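Local coordinates for monooxygenase (Agrobacterium tumefaciens, PDB 2I7G), which probably catalyses a flavin-dependent oxidation, as a TIM-barrel member of the luciferase-like monooxygenase family, at residues B[97-102]-B[114-119]. Sequence-based numbering, arbitrary orientation.
Sequences LTSAVS and QQFSTV
Ser-99 and Ser-102 receive the outer end of the Phe-116 ring, which reaches from helix 109-122 to the end of strand 96-99. Earlier in the strand, Leu-97 points its CB toward the helix as Val-119 does in return, but the two side chains stay just beyond contact distance; Leu-97 packs instead on Ala-88 and Ala-89 of helix 81-89. Thr-98 turns the other way, and its hydroxyl donates to the carbonyl of the next residue, OG1 to Ser-99 O at 2.7 Å, lying in the carbonyl plane on a lone pair.

At Ser-99 the chain meets the ring directly: CB lies 3.6 Å from Phe-116 CZ, approaching obliquely, and the backbone N is 3.8 Å from Phe-116 CE1. With chi1 at 55°, the Ser-99 hydroxyl is tucked over its own backbone, from where it is hydrogen-bonded both to Met-130 N of the neighbouring strand and to Ser-102 OG. Beyond it the chain bends through Ala-100 and a cis peptide bond before Val-101, and this turn brings Ser-102 back to the ring. Ser-99 OG and Ser-102 OG are 2.7 Å apart, and Ser-102 OG also rests 3.6 Å from Phe-116 CZ.

Around the ring, Ser-82 and Leu-85 of helix 81-89 and Ile-129 of strand 127-131 also touch Phe-116. With chi1 at -77°, its CG lies opposite the carbonyl carbon and the ring swings from the helix toward the strand. The contact is the strand-to-helix packing of a beta-alpha-beta unit, strand 96-99, helix 109-122 and parallel strand 127-131, the repeating element of the TIM barrel adopted by luciferase-like monooxygenases.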
# COMPACT_ATOMS: atom_id res chain seq x y z
N LEU B 97 -11.10 4.99 7.36
CA LEU B 97 -9.63 4.82 7.34
C LEU B 97 -8.99 5.92 6.48
O LEU B 97 -9.23 5.97 5.24
CB LEU B 97 -9.28 3.44 6.75
CG LEU B 97 -9.78 2.24 7.62
CD1 LEU B 97 -9.64 0.95 6.78
CD2 LEU B 97 -9.02 2.14 8.96
N THR B 98 -8.21 6.78 7.11
CA THR B 98 -7.71 7.98 6.36
C THR B 98 -6.20 8.16 6.56
O THR B 98 -5.65 7.77 7.60
CB THR B 98 -8.46 9.30 6.77
OG1 THR B 98 -8.00 10.42 6.00
CG2 THR B 98 -8.28 9.63 8.27
N SER B 99 -5.55 8.76 5.57
CA SER B 99 -4.23 9.36 5.89
C SER B 99 -4.46 10.62 6.78
O SER B 99 -5.55 11.19 6.79
CB SER B 99 -3.47 9.71 4.62
OG SER B 99 -4.23 10.55 3.77
N ALA B 100 -3.42 11.04 7.50
CA ALA B 100 -3.51 12.21 8.40
C ALA B 100 -2.08 12.66 8.74
O ALA B 100 -1.69 12.61 9.90
CB ALA B 100 -4.33 11.81 9.70
N VAL B 101 -1.27 13.05 7.75
CA VAL B 101 -1.73 13.42 6.39
C VAL B 101 -0.91 12.68 5.34
O VAL B 101 0.13 12.08 5.66
CB VAL B 101 -1.55 14.97 6.10
CG1 VAL B 101 -2.23 15.76 7.20
CG2 VAL B 101 -0.05 15.34 6.05
N SER B 102 -1.42 12.69 4.13
CA SER B 102 -0.67 12.35 2.92
C SER B 102 0.07 13.64 2.53
O SER B 102 -0.56 14.68 2.34
CB SER B 102 -1.65 11.97 1.81
OG SER B 102 -2.19 10.67 2.00
N GLN B 114 -4.63 5.53 -6.70
CA GLN B 114 -4.70 4.07 -6.89
C GLN B 114 -4.58 3.33 -5.56
O GLN B 114 -5.33 2.37 -5.29
CB GLN B 114 -3.61 3.59 -7.86
CG GLN B 114 -3.86 4.06 -9.30
CD GLN B 114 -2.79 3.59 -10.24
OE1 GLN B 114 -1.61 3.65 -9.93
NE2 GLN B 114 -3.22 3.14 -11.41
N GLN B 115 -3.67 3.79 -4.72
CA GLN B 115 -3.48 3.16 -3.42
C GLN B 115 -4.72 3.30 -2.52
O GLN B 115 -5.24 2.30 -1.98
CB GLN B 115 -2.23 3.72 -2.74
CG GLN B 115 -0.89 3.30 -3.43
CD GLN B 115 0.22 4.32 -3.12
OE1 GLN B 115 0.08 5.13 -2.20
NE2 GLN B 115 1.29 4.29 -3.91
N PHE B 116 -5.26 4.51 -2.43
CA PHE B 116 -6.44 4.72 -1.58
C PHE B 116 -7.73 4.12 -2.20
O PHE B 116 -8.62 3.71 -1.45
CB PHE B 116 -6.61 6.18 -1.20
CG PHE B 116 -5.65 6.62 -0.14
CD1 PHE B 116 -6.04 6.58 1.21
CD2 PHE B 116 -4.36 7.02 -0.47
CE1 PHE B 116 -5.09 6.97 2.23
CE2 PHE B 116 -3.43 7.45 0.52
CZ PHE B 116 -3.80 7.40 1.88
N SER B 117 -7.81 4.07 -3.54
CA SER B 117 -8.92 3.37 -4.22
C SER B 117 -8.86 1.87 -3.87
O SER B 117 -9.88 1.22 -3.64
CB SER B 117 -8.88 3.59 -5.74
OG SER B 117 -9.28 4.92 -6.05
N THR B 118 -7.64 1.33 -3.80
CA THR B 118 -7.46 -0.08 -3.42
C THR B 118 -7.92 -0.30 -1.95
O THR B 118 -8.64 -1.25 -1.65
CB THR B 118 -6.01 -0.52 -3.68
OG1 THR B 118 -5.74 -0.39 -5.08
CG2 THR B 118 -5.84 -2.00 -3.30
N VAL B 119 -7.55 0.62 -1.07
CA VAL B 119 -7.98 0.54 0.34
C VAL B 119 -9.51 0.64 0.38
O VAL B 119 -10.17 -0.07 1.17
CB VAL B 119 -7.36 1.67 1.17
CG1 VAL B 119 -7.91 1.60 2.60
CG2 VAL B 119 -5.83 1.51 1.25